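Local coordinates for protein Pts system, fructose-specific iiabc component (Borrelia burgdorferi, PDB 5DLE) that is the IIB domain of a fructose-specific phosphotransferase permease, which probably relays a phosphoryl group from phosphohistidine to incoming fructose through a cysteine, at residues 18-23 and 73-78; 10-15 and 66-71; 87-92 and 108-113; 31-36 and 95-100. All blocks are in the same frame, centred on the assembly; numbering follows the deposited sequence.

Contact 1: 18-23 and 73-78; sequences TACPVG and AVDKDI
Thr18 and Ala73 face each other where two neighbouring parallel strands, 13-19 and 69-74, reach their carboxyl ends in the open alpha/beta sheet of the IIB domain. On the face covered by helix 25-40, Thr18 CG2 sits 4.1 Å from Ala73 CB. Thr18 OG1 turns to the carbonyl of Thr27 on that helix. Ala19 then carries both ladder bonds: its N donates to Ala73 O at 2.9 Å, and its own carbonyl receives Asp75 N at 2.8 Å. The second bond is almost collinear with the carbonyl, 178° at the oxygen. The Ala19 methyl emerges on the other face and packs against Val74 CG1 (3.8 Å) and Ile78 CG2 (4.0 Å), the extended Lys76 passing beside it. Beyond the strand, Cys20 begins the loop to helix 25-40. In IIB domains of this family the cysteine at the tip of the first strand takes up the phosphoryl group, and Cys20 matches it in place and sequence. Its sulfur is swung anti to the backbone N (chi1 175°), which brings SG to 3.4 Å from Asp75 OD2. Thr93 OG1 is hydrogen-bonded to the same carboxylate oxygen, so the loop after strand 69-74 is tied to the start of helix 93-98. Pro21 closes the contact, its ring crossing the Asp75 side chain at about a right angle with CD 4.1 Å from Asp75 CB.

Contact 2: 10-15 and 66-71; sequences KAEKIV and NASVVI. With IMD (imidazole), chain E.
A parallel pair begins here at the amino-terminal ends of two central strands of the IIB sheet, with Lys13 to Val15 entering strand 13-19 alongside Ser68 to Ile71, where helix 61-66 gives way to strand 69-74. Three backbone bonds hold the pair: Ser68 N to Lys13 O (2.7 Å), Val15 N to Val69 O (3.2 Å) and Ile71 N to Val15 O (2.9 Å). Apolar side chains fill both faces. Toward helix 100-107, Ile14 lies alongside Val69, with CG1 3.6 Å from Val69 CG2 in one of two Val69 conformers, and its other branch reaches Ile71 CD1. On the opposite face Val15 CG2 rests against both Ala67 CB and Val70 CG2, each at 3.7 Å. Val15 places that methyl between its backbone N and carbonyl carbon (chi1 -63° for CG1), which turns it into the neighbouring strand. The polar groups gather at the solvent end. A water accepts from Lys13 N and donates to Asn66 O and Ser68 OG, bridging the two segments beside the first backbone bond. Lys13 runs beside Asn66, extended to its amino group, which a second water meets. Glu12 is gripped at both oxygens. OE2 accepts from N3 of an imidazole, probably from the crystallisation liquor, at 2.7 Å, while the hydroxyl of Ser68 donates to the anti lone pair of OE1, with OG and OE1 2.6 Å apart.

Contact 3: 87-92 and 108-113; sequences RVYKVS and FNAPVF
Arg87 and Val88 meet the carboxyl-terminal tail of the chain through two direct hydrogen bonds. Val88 N donates to Pro111 O at 3.2 Å, a nearly straight bond (166° at the hydrogen) that joins the backbones in a single bridge. Arg87 supplies the other from its side chain, NH1 reaching Ala110 O at 2.8 Å. That oxygen lies close to the guanidinium plane, at its edge, yet the donor stands 36° above the carbonyl plane and therefore misses the lone-pair direction. A chain extended from CG to NE carries the group past Ala110 to the end of helix 100-107, where Phe108 O lies over one guanidinium face. Of these two carbonyls, only Ala110 O at the edge is hydrogen-bonded; Phe108 O covers the face without bonding. One water ties the backbones a second time, donating to both Val88 O and Pro111 O.

Apolar contacts accompany these polar ones. Ala110 points its methyl at the strand, where CB is 3.8 Å from Tyr89 CB; the hydroxyl of Tyr89 continues to Glu106 on helix 100-107. Val88 CG2, on the other side of the strand, packs at 3.6 Å on Phe113 CB, though the Phe113 ring leads off from there. Val112 CG2 lies against Arg87 CG. Strand 88-91 is the outermost of the parallel strands on its side of the sheet within this chain, and the irregular carboxyl-terminal tail crosses the start of this edge strand of the three-layer alpha/beta sandwich, joined to it by one backbone bridge.

Contact 4: 31-36 and 95-100; sequences AKKIEN and KAINNT
Ala96 meets Ile34 in the helical layer that covers one face of the IIB sheet, an alpha/beta fold in which helix 25-40 and helix 93-98 lie side by side. The contact between their methyls is loose, Ala96 CB standing 4.3 Å from Ile34 CD1, and both residues sit over the sheet, Ile34 also reaching Ile45 and Thr18. Ile97, next along, offers its carbonyl and its side chain to Lys33. In the conformer described, one of two for this lysine, Lys33 NZ donates to Ile97 O at 2.9 Å, tilted 24° from the carbonyl plane. The lysine starts toward helix 93-98 and bends at its third torsion (chi3 85°), bringing its amino group onto that oxygen near the carboxyl end of the helix, where carbonyls are left without a following turn. In this conformer the position would probably favour the positive charge. On the way, its CD passes 3.9 Å from Ile97 CG2, the two side chains crossing at about a right angle. Asn98 turns outward, its amide bonding Pro21 O of the second subunit. After the break at Asn99, Thr100 begins helix 100-107 and points toward helix 25-40. Its hydroxyl donates to Ala96 O at 2.7 Å, in the carbonyl plane, so the side chain straps the new helix to the one just ended. This bond also fixes the direction of the methyl branch, which lies anti to the backbone N. Thr100 CG2 is thereby laid on the backbone of helix 25-40, 3.5 Å from Lys33 O and 3.9 Å from Ile34 CA.

Contacts 1 and 2 sit at the two ends of the same parallel pair, strands 13-19 and 69-74, with centres 21 Å apart on opposite sides of the chain's centre. Contact 3 extends the sheet to its edge: strand 88-91 follows 69-74 in the chain and lies next to it, bonding to it at both contact 2 and contact 1. Contact 4 joins helices on one face, about 14 Å from contact 1 between centres, where Ala73 CB packs on Ala96 CB. Along the chain, contact 4 crosses the other three, while contact 3 opens after contacts 1 and 2 have closed. Contacts 1 and 4 also touch the second subunit, placing the Cys20 loop near an interface of the assembly.

Contact 1: 18-23 and 73-78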
loop_
_atom_site.group_PDB
_atom_site.type_symbol
_atom_site.label_atom_id
_atom_site.label_comp_id
_atom_site.label_asym_id
_atom_site.label_seq_id
_atom_site.Cartn_x
_atom_site.Cartn_y
_atom_site.Cartn_z
ATOM N N THR A 18 -0.643 -15.078 3.603
ATOM C CA THR A 18 0.058 -13.807 3.666
ATOM C C THR A 18 -0.625 -12.973 4.739
ATOM O O THR A 18 -1.857 -12.971 4.863
ATOM C CB THR A 18 0.104 -13.094 2.337
ATOM O OG1 THR A 18 -1.217 -12.639 1.952
ATOM C CG2 THR A 18 0.733 -14.016 1.255
ATOM N N ALA A 19 0.182 -12.299 5.558
ATOM C CA ALA A 19 -0.402 -11.576 6.689
ATOM C C ALA A 19 0.491 -10.406 7.035
ATOM O O ALA A 19 1.585 -10.598 7.527
ATOM C CB ALA A 19 -0.569 -12.496 7.897
ATOM N N CYS A 20 0.008 -9.196 6.779
ATOM C CA CYS A 20 0.705 -7.975 7.224
ATOM C C CYS A 20 -0.345 -7.110 7.900
ATOM O O CYS A 20 -1.345 -6.756 7.265
ATOM C CB CYS A 20 1.346 -7.293 6.033
ATOM S SG CYS A 20 2.075 -5.698 6.562
ATOM N N PRO A 21 -0.125 -6.684 9.147
ATOM C CA PRO A 21 -1.172 -5.926 9.848
ATOM C C PRO A 21 -1.083 -4.421 9.624
ATOM O O PRO A 21 -1.434 -3.648 10.515
ATOM C CB PRO A 21 -0.912 -6.264 11.321
ATOM C CG PRO A 21 0.593 -6.417 11.370
ATOM C CD PRO A 21 0.965 -7.106 10.031
ATOM N N VAL A 22 -0.598 -3.989 8.471
ATOM C CA VAL A 22 -0.631 -2.603 8.041
ATOM C C VAL A 22 -1.494 -2.564 6.792
ATOM O O VAL A 22 -1.046 -3.025 5.727
ATOM C CB VAL A 22 0.761 -2.057 7.770
ATOM C CG1 VAL A 22 0.646 -0.623 7.226
ATOM C CG2 VAL A 22 1.552 -2.066 9.037
ATOM N N GLY A 23 -2.669 -1.936 6.886
ATOM C CA GLY A 23 -3.537 -1.814 5.711
ATOM C C GLY A 23 -3.749 -3.164 5.030
ATOM O O GLY A 23 -3.908 -4.201 5.681
ATOM N N ALA A 73 4.001 -15.963 4.437
ATOM C CA ALA A 73 4.651 -14.679 4.223
ATOM C C ALA A 73 3.960 -13.728 5.206
ATOM O O ALA A 73 2.907 -13.156 4.899
ATOM C CB ALA A 73 4.519 -14.231 2.760
ATOM N N VAL A 74 4.541 -13.595 6.412
ATOM C CA VAL A 74 3.808 -13.040 7.543
ATOM C C VAL A 74 4.692 -12.067 8.286
ATOM O O VAL A 74 5.908 -12.278 8.426
ATOM C CB VAL A 74 3.263 -14.134 8.488
ATOM C CG1 VAL A 74 2.300 -15.052 7.722
ATOM C CG2 VAL A 74 4.387 -15.030 9.033
ATOM N N ASP A 75 4.047 -10.998 8.758
ATOM C CA ASP A 75 4.675 -10.016 9.625
ATOM C C ASP A 75 3.960 -9.943 10.958
ATOM O O ASP A 75 3.983 -8.889 11.612
ATOM C CB ASP A 75 4.627 -8.632 8.995
ATOM C CG ASP A 75 5.237 -8.587 7.596
ATOM O OD1 ASP A 75 6.265 -9.256 7.335
ATOM O OD2 ASP A 75 4.736 -7.784 6.785
ATOM N N LYS A 76 3.261 -11.000 11.334
ATOM C CA LYS A 76 2.601 -11.146 12.620
ATOM C C LYS A 76 2.495 -12.642 12.867
ATOM O O LYS A 76 2.637 -13.445 11.940
ATOM C CB LYS A 76 1.222 -10.473 12.642
ATOM C CG LYS A 76 0.209 -11.107 11.682
ATOM C CD LYS A 76 -1.183 -10.512 11.891
ATOM C CE LYS A 76 -2.272 -11.487 11.433
ATOM N NZ LYS A 76 -3.658 -10.934 11.563
ATOM N N ASP A 77 2.277 -13.015 14.125
ATOM C CA ASP A 77 2.089 -14.427 14.442
ATOM C C ASP A 77 0.724 -14.877 13.955
ATOM O O ASP A 77 -0.262 -14.150 14.081
ATOM C CB ASP A 77 2.228 -14.654 15.946
ATOM C CG ASP A 77 3.659 -14.491 16.434
ATOM O OD1 ASP A 77 4.600 -14.813 15.677
ATOM O OD2 ASP A 77 3.850 -14.057 17.586
ATOM N N ILE A 78 0.668 -16.070 13.342
ATOM C CA ILE A 78 -0.590 -16.660 12.904
ATOM C C ILE A 78 -0.660 -18.054 13.519
ATOM O O ILE A 78 0.308 -18.532 14.117
ATOM C CB ILE A 78 -0.717 -16.733 11.363
ATOM C CG1 ILE A 78 0.347 -17.676 10.802
ATOM C CG2 ILE A 78 -0.565 -15.329 10.718
ATOM C CD1 ILE A 78 0.057 -18.070 9.396
#

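Contact 2: 10-15 and 66-71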
loop_
_atom_site.group_PDB
_atom_site.type_symbol
_atom_site.label_atom_id
_atom_site.label_comp_id
_atom_site.label_asym_id
_atom_site.label_seq_id
_atom_site.Cartn_x
_atom_site.Cartn_y
_atom_site.Cartn_z
ATOM N N LYS A 10 -1.125 -34.442 -12.436
ATOM C CA LYS A 10 -1.636 -33.356 -11.603
ATOM C C LYS A 10 -0.499 -32.498 -11.032
ATOM O O LYS A 10 0.360 -32.999 -10.301
ATOM C CB LYS A 10 -2.498 -33.915 -10.466
ATOM N N ALA A 11 -0.502 -31.209 -11.379
ATOM C CA ALA A 11 0.501 -30.284 -10.860
ATOM C C ALA A 11 0.501 -30.302 -9.339
ATOM O O ALA A 11 -0.553 -30.410 -8.702
ATOM C CB ALA A 11 0.233 -28.863 -11.361
ATOM N N GLU A 12 1.691 -30.212 -8.754
ATOM C CA GLU A 12 1.764 -30.149 -7.308
ATOM C C GLU A 12 1.074 -28.890 -6.799
ATOM O O GLU A 12 0.931 -27.894 -7.510
ATOM C CB GLU A 12 3.203 -30.131 -6.840
ATOM C CG GLU A 12 4.003 -31.321 -7.246
ATOM C CD GLU A 12 5.278 -31.298 -6.499
ATOM O OE1 GLU A 12 5.186 -31.274 -5.258
ATOM O OE2 GLU A 12 6.348 -31.237 -7.141
ATOM N N LYS A 13 0.663 -28.947 -5.539
ATOM C CA LYS A 13 -0.125 -27.882 -4.922
ATOM C C LYS A 13 0.702 -27.144 -3.879
ATOM O O LYS A 13 1.369 -27.747 -3.035
ATOM C CB LYS A 13 -1.390 -28.454 -4.284
ATOM C CG LYS A 13 -2.375 -29.049 -5.345
ATOM C CD LYS A 13 -3.567 -29.675 -4.670
ATOM C CE LYS A 13 -4.503 -30.283 -5.688
ATOM N NZ LYS A 13 -5.816 -30.601 -5.078
ATOM N N ILE A 14 0.623 -25.817 -3.912
ATOM C CA ILE A 14 1.196 -24.977 -2.858
ATOM C C ILE A 14 0.033 -24.335 -2.120
ATOM O O ILE A 14 -0.964 -23.969 -2.753
ATOM C CB ILE A 14 2.119 -23.899 -3.465
ATOM C CG1 ILE A 14 3.291 -24.540 -4.206
ATOM C CG2 ILE A 14 2.605 -22.895 -2.366
ATOM C CD1 ILE A 14 4.213 -23.551 -4.900
ATOM N N VAL A 15 0.126 -24.226 -0.795
ATOM C CA VAL A 15 -0.769 -23.308 -0.087
ATOM C C VAL A 15 0.074 -22.242 0.592
ATOM O O VAL A 15 1.246 -22.463 0.947
ATOM C CB VAL A 15 -1.696 -24.012 0.931
ATOM C CG1 VAL A 15 -2.636 -24.976 0.186
ATOM C CG2 VAL A 15 -0.894 -24.736 2.026
ATOM N N ASN A 66 -3.507 -31.662 1.084
ATOM C CA ASN A 66 -3.056 -31.981 -0.266
ATOM C C ASN A 66 -1.817 -31.226 -0.707
ATOM O O ASN A 66 -1.238 -31.567 -1.739
ATOM C CB ASN A 66 -4.200 -31.738 -1.248
ATOM C CG ASN A 66 -5.360 -32.696 -1.017
ATOM O OD1 ASN A 66 -5.162 -33.818 -0.558
ATOM N ND2 ASN A 66 -6.569 -32.243 -1.310
ATOM N N ALA A 67 -1.397 -30.206 0.040
ATOM C CA ALA A 67 -0.303 -29.348 -0.401
ATOM C C ALA A 67 1.040 -30.056 -0.311
ATOM O O ALA A 67 1.304 -30.812 0.625
ATOM C CB ALA A 67 -0.269 -28.099 0.494
ATOM N N SER A 68 1.923 -29.732 -1.263
ATOM C CA SER A 68 3.298 -30.199 -1.181
ATOM C C SER A 68 4.094 -29.371 -0.196
ATOM O O SER A 68 5.014 -29.879 0.459
ATOM C CB SER A 68 3.986 -30.132 -2.534
ATOM O OG SER A 68 3.410 -31.068 -3.416
ATOM N N VAL A 69 3.779 -28.080 -0.129
ATOM C CA VAL A 69 4.517 -27.126 0.703
ATOM C C VAL A 69 3.541 -26.079 1.214
ATOM O O VAL A 69 2.521 -25.806 0.580
ATOM C CB VAL A 69 5.669 -26.466 -0.108
ATOM C CG1 VAL A 69 6.769 -27.486 -0.417
ATOM C CG2 VAL A 69 5.153 -25.980 -1.443
ATOM N N VAL A 70 3.884 -25.474 2.354
ATOM C CA VAL A 70 3.179 -24.313 2.905
ATOM C C VAL A 70 4.150 -23.130 2.908
ATOM O O VAL A 70 5.249 -23.237 3.458
ATOM C CB VAL A 70 2.708 -24.580 4.350
ATOM C CG1 VAL A 70 2.045 -23.348 4.955
ATOM C CG2 VAL A 70 1.756 -25.825 4.438
ATOM N N ILE A 71 3.739 -21.993 2.352
ATOM C CA ILE A 71 4.549 -20.778 2.374
ATOM C C ILE A 71 3.826 -19.753 3.237
ATOM O O ILE A 71 2.661 -19.420 2.985
ATOM C CB ILE A 71 4.797 -20.227 0.959
ATOM C CG1 ILE A 71 5.547 -21.264 0.122
ATOM C CG2 ILE A 71 5.578 -18.867 0.998
ATOM C CD1 ILE A 71 5.767 -20.796 -1.298
HETATM N N1 IMD E . 10.408 -29.483 -6.423
HETATM C C2 IMD E . 9.097 -29.714 -6.679
HETATM N N3 IMD E . 8.715 -30.809 -5.982
HETATM C C4 IMD E . 9.779 -31.270 -5.284
HETATM C C5 IMD E . 10.852 -30.434 -5.566
HETATM O O HOH W 1 0.780 -31.508 -3.831
HETATM O O HOH W 2 -6.406 -29.077 -2.644
#

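Contact 3: 87-92 and 108-113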
loop_
_atom_site.group_PDB
_atom_site.type_symbol
_atom_site.label_atom_id
_atom_site.label_comp_id
_atom_site.label_asym_id
_atom_site.label_seq_id
_atom_site.Cartn_x
_atom_site.Cartn_y
_atom_site.Cartn_z
ATOM N N ARG A 87 6.003 -29.405 5.094
ATOM C CA ARG A 87 7.126 -28.498 4.908
ATOM C C ARG A 87 6.579 -27.084 4.943
ATOM O O ARG A 87 5.645 -26.763 4.210
ATOM C CB ARG A 87 7.824 -28.734 3.574
ATOM C CG ARG A 87 8.476 -30.110 3.463
ATOM C CD ARG A 87 9.351 -30.087 2.216
ATOM N NE ARG A 87 10.015 -31.368 1.942
ATOM C CZ ARG A 87 11.268 -31.616 2.264
ATOM N NH1 ARG A 87 11.997 -30.689 2.884
ATOM N NH2 ARG A 87 11.804 -32.790 1.939
ATOM N N VAL A 88 7.174 -26.235 5.789
ATOM C CA VAL A 88 6.700 -24.859 5.958
ATOM C C VAL A 88 7.884 -23.930 5.760
ATOM O O VAL A 88 8.910 -24.069 6.433
ATOM C CB VAL A 88 6.053 -24.641 7.335
ATOM C CG1 VAL A 88 5.659 -23.161 7.492
ATOM C CG2 VAL A 88 4.824 -25.535 7.544
ATOM N N TYR A 89 7.732 -22.972 4.835
ATOM C CA TYR A 89 8.745 -21.965 4.568
ATOM C C TYR A 89 8.162 -20.639 5.010
ATOM O O TYR A 89 7.218 -20.133 4.381
ATOM C CB TYR A 89 9.099 -21.929 3.095
ATOM C CG TYR A 89 10.369 -21.198 2.815
ATOM C CD1 TYR A 89 11.455 -21.289 3.670
ATOM C CD2 TYR A 89 10.476 -20.416 1.705
ATOM C CE1 TYR A 89 12.631 -20.595 3.397
ATOM C CE2 TYR A 89 11.649 -19.729 1.420
ATOM C CZ TYR A 89 12.706 -19.821 2.255
ATOM O OH TYR A 89 13.843 -19.115 1.942
ATOM N N LYS A 90 8.702 -20.098 6.100
ATOM C CA LYS A 90 8.189 -18.851 6.671
ATOM C C LYS A 90 9.164 -17.707 6.417
ATOM O O LYS A 90 10.352 -17.800 6.764
ATOM C CB LYS A 90 7.962 -19.012 8.174
ATOM C CG LYS A 90 7.446 -17.765 8.833
ATOM C CD LYS A 90 6.654 -18.139 10.073
ATOM C CE LYS A 90 7.547 -18.218 11.285
ATOM N NZ LYS A 90 6.739 -18.263 12.544
ATOM N N VAL A 91 8.635 -16.617 5.840
ATOM C CA VAL A 91 9.388 -15.423 5.471
ATOM C C VAL A 91 8.532 -14.209 5.781
ATOM O O VAL A 91 7.339 -14.304 6.087
ATOM C CB VAL A 91 9.789 -15.423 3.976
ATOM C CG1 VAL A 91 10.697 -16.650 3.672
ATOM C CG2 VAL A 91 8.554 -15.470 3.093
ATOM N N SER A 92 9.179 -13.057 5.752
ATOM C CA SER A 92 8.453 -11.806 5.901
ATOM C C SER A 92 7.709 -11.478 4.620
ATOM O O SER A 92 8.012 -12.011 3.566
ATOM C CB SER A 92 9.449 -10.684 6.204
ATOM O OG SER A 92 10.312 -10.491 5.073
ATOM N N PHE A 108 10.375 -25.953 -1.402
ATOM C CA PHE A 108 10.303 -27.404 -1.501
ATOM C C PHE A 108 11.408 -28.099 -0.723
ATOM O O PHE A 108 11.350 -29.328 -0.557
ATOM C CB PHE A 108 10.349 -27.783 -2.976
ATOM C CG PHE A 108 9.102 -27.440 -3.683
ATOM C CD1 PHE A 108 8.938 -26.174 -4.265
ATOM C CD2 PHE A 108 8.040 -28.337 -3.688
ATOM C CE1 PHE A 108 7.757 -25.843 -4.886
ATOM C CE2 PHE A 108 6.832 -28.019 -4.305
ATOM C CZ PHE A 108 6.678 -26.752 -4.897
ATOM N N ASN A 109 12.409 -27.354 -0.257
ATOM C CA ASN A 109 13.440 -27.893 0.617
ATOM C C ASN A 109 13.266 -27.450 2.056
ATOM O O ASN A 109 14.159 -27.678 2.864
ATOM C CB ASN A 109 14.828 -27.485 0.119
ATOM C CG ASN A 109 15.103 -27.974 -1.276
ATOM O OD1 ASN A 109 15.481 -27.197 -2.149
ATOM N ND2 ASN A 109 14.893 -29.256 -1.503
ATOM N N ALA A 110 12.158 -26.764 2.371
ATOM C CA ALA A 110 11.940 -26.222 3.700
ATOM C C ALA A 110 11.756 -27.348 4.719
ATOM O O ALA A 110 11.307 -28.448 4.375
ATOM C CB ALA A 110 10.716 -25.306 3.683
ATOM N N PRO A 111 12.094 -27.104 5.982
ATOM C CA PRO A 111 11.968 -28.173 6.980
ATOM C C PRO A 111 10.520 -28.522 7.274
ATOM O O PRO A 111 9.613 -27.687 7.190
ATOM C CB PRO A 111 12.656 -27.583 8.218
ATOM C CG PRO A 111 13.642 -26.619 7.654
ATOM C CD PRO A 111 12.913 -25.985 6.490
ATOM N N VAL A 112 10.312 -29.802 7.618
ATOM C CA VAL A 112 8.987 -30.233 8.048
ATOM C C VAL A 112 8.688 -29.658 9.423
ATOM O O VAL A 112 9.498 -29.775 10.359
ATOM C CB VAL A 112 8.904 -31.773 8.022
ATOM C CG1 VAL A 112 7.562 -32.254 8.554
ATOM C CG2 VAL A 112 9.108 -32.217 6.602
ATOM N N PHE A 113 7.534 -29.011 9.543
ATOM C CA PHE A 113 7.132 -28.333 10.776
ATOM C C PHE A 113 6.543 -29.320 11.791
ATOM O O PHE A 113 6.886 -29.206 12.973
ATOM C CB PHE A 113 6.124 -27.222 10.452
ATOM C CG PHE A 113 5.732 -26.394 11.631
ATOM C CD1 PHE A 113 6.682 -25.639 12.305
ATOM C CD2 PHE A 113 4.408 -26.368 12.068
ATOM C CE1 PHE A 113 6.303 -24.848 13.417
ATOM C CE2 PHE A 113 4.028 -25.600 13.171
ATOM C CZ PHE A 113 4.987 -24.841 13.849
ATOM O OXT PHE A 113 5.746 -30.254 11.522
HETATM O O HOH W 3 9.363 -25.750 9.012
#

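Contact 4: 31-36 and 95-100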
loop_
_atom_site.group_PDB
_atom_site.type_symbol
_atom_site.label_atom_id
_atom_site.label_comp_id
_atom_site.label_asym_id
_atom_site.label_seq_id
_atom_site.Cartn_x
_atom_site.Cartn_y
_atom_site.Cartn_z
ATOM N N ALA A 31 0.495 -11.859 -1.812
ATOM C CA ALA A 31 -0.357 -12.955 -2.302
ATOM C C ALA A 31 -0.330 -13.044 -3.803
ATOM O O ALA A 31 -0.174 -14.145 -4.367
ATOM C CB ALA A 31 -1.792 -12.771 -1.813
ATOM N N LYS A 32 -0.462 -11.891 -4.469
ATOM C CA LYS A 32 -0.559 -11.903 -5.917
ATOM C C LYS A 32 0.783 -12.254 -6.531
ATOM O O LYS A 32 0.838 -12.979 -7.535
ATOM C CB LYS A 32 -1.097 -10.572 -6.415
ATOM C CG LYS A 32 -1.421 -10.519 -7.874
ATOM C CD LYS A 32 -2.469 -11.585 -8.326
ATOM C CE LYS A 32 -2.621 -11.416 -9.801
ATOM N NZ LYS A 32 -3.373 -12.539 -10.418
ATOM N N LYS A 33 1.893 -11.802 -5.947
ATOM C CA LYS A 33 3.185 -12.196 -6.509
ATOM C C LYS A 33 3.429 -13.681 -6.310
ATOM O O LYS A 33 3.974 -14.345 -7.209
ATOM C CB LYS A 33 4.325 -11.382 -5.914
ATOM C CG LYS A 33 4.208 -9.940 -6.333
ATOM C CD LYS A 33 5.444 -9.172 -6.033
ATOM C CE LYS A 33 6.486 -9.316 -7.147
ATOM N NZ LYS A 33 7.517 -8.245 -6.882
ATOM N N ILE A 34 3.035 -14.225 -5.151
ATOM C CA ILE A 34 3.197 -15.676 -4.945
ATOM C C ILE A 34 2.330 -16.444 -5.938
ATOM O O ILE A 34 2.784 -17.441 -6.521
ATOM C CB ILE A 34 2.854 -16.039 -3.488
ATOM C CG1 ILE A 34 3.982 -15.555 -2.569
ATOM C CG2 ILE A 34 2.656 -17.576 -3.336
ATOM C CD1 ILE A 34 3.607 -15.637 -1.105
ATOM N N GLU A 35 1.078 -16.012 -6.126
ATOM C CA GLU A 35 0.192 -16.671 -7.109
ATOM C C GLU A 35 0.791 -16.623 -8.509
ATOM O O GLU A 35 0.805 -17.640 -9.203
ATOM C CB GLU A 35 -1.187 -16.012 -7.092
ATOM C CG GLU A 35 -1.976 -16.315 -5.825
ATOM C CD GLU A 35 -3.182 -15.404 -5.598
ATOM O OE1 GLU A 35 -3.456 -14.499 -6.439
ATOM O OE2 GLU A 35 -3.837 -15.584 -4.547
ATOM N N ASN A 36 1.288 -15.459 -8.946
ATOM C CA ASN A 36 1.817 -15.363 -10.310
ATOM C C ASN A 36 3.052 -16.225 -10.479
ATOM O O ASN A 36 3.221 -16.845 -11.528
ATOM C CB ASN A 36 2.143 -13.906 -10.669
ATOM C CG ASN A 36 0.902 -13.079 -10.973
ATOM O OD1 ASN A 36 -0.161 -13.646 -11.286
ATOM N ND2 ASN A 36 1.044 -11.763 -10.985
ATOM N N LYS A 95 10.308 -10.093 2.095
ATOM C CA LYS A 95 11.105 -11.084 1.374
ATOM C C LYS A 95 10.255 -11.803 0.336
ATOM O O LYS A 95 10.708 -12.053 -0.788
ATOM C CB LYS A 95 11.716 -12.072 2.357
ATOM N N ALA A 96 9.000 -12.112 0.682
ATOM C CA ALA A 96 8.122 -12.788 -0.277
ATOM C C ALA A 96 7.868 -11.905 -1.497
ATOM O O ALA A 96 7.731 -12.395 -2.633
ATOM C CB ALA A 96 6.809 -13.173 0.393
ATOM N N ILE A 97 7.780 -10.596 -1.285
ATOM C CA ILE A 97 7.518 -9.685 -2.397
ATOM C C ILE A 97 8.747 -9.481 -3.255
ATOM O O ILE A 97 8.642 -9.420 -4.489
ATOM C CB ILE A 97 6.985 -8.351 -1.849
ATOM C CG1 ILE A 97 5.580 -8.588 -1.298
ATOM C CG2 ILE A 97 6.990 -7.267 -2.957
ATOM C CD1 ILE A 97 5.062 -7.405 -0.414
ATOM N N ASN A 98 9.926 -9.368 -2.636
ATOM C CA ASN A 98 11.115 -9.014 -3.393
ATOM C C ASN A 98 11.939 -10.208 -3.842
ATOM O O ASN A 98 12.835 -10.033 -4.681
ATOM C CB ASN A 98 11.994 -8.067 -2.568
ATOM C CG ASN A 98 11.414 -6.681 -2.527
ATOM O OD1 ASN A 98 10.555 -6.335 -3.344
ATOM N ND2 ASN A 98 11.875 -5.867 -1.579
ATOM N N ASN A 99 11.641 -11.408 -3.350
ATOM C CA ASN A 99 12.447 -12.586 -3.664
ATOM C C ASN A 99 11.559 -13.749 -4.062
ATOM O O ASN A 99 11.847 -14.883 -3.709
ATOM C CB ASN A 99 13.310 -12.987 -2.463
ATOM C CG ASN A 99 14.520 -13.848 -2.843
ATOM O OD1 ASN A 99 14.997 -13.819 -3.980
ATOM N ND2 ASN A 99 15.053 -14.570 -1.869
ATOM N N THR A 100 10.471 -13.481 -4.800
ATOM C CA THR A 100 9.396 -14.458 -4.919
ATOM C C THR A 100 9.834 -15.735 -5.644
ATOM O O THR A 100 9.482 -16.837 -5.215
ATOM C CB THR A 100 8.194 -13.864 -5.664
ATOM O OG1 THR A 100 7.965 -12.490 -5.299
ATOM C CG2 THR A 100 6.951 -14.693 -5.328
#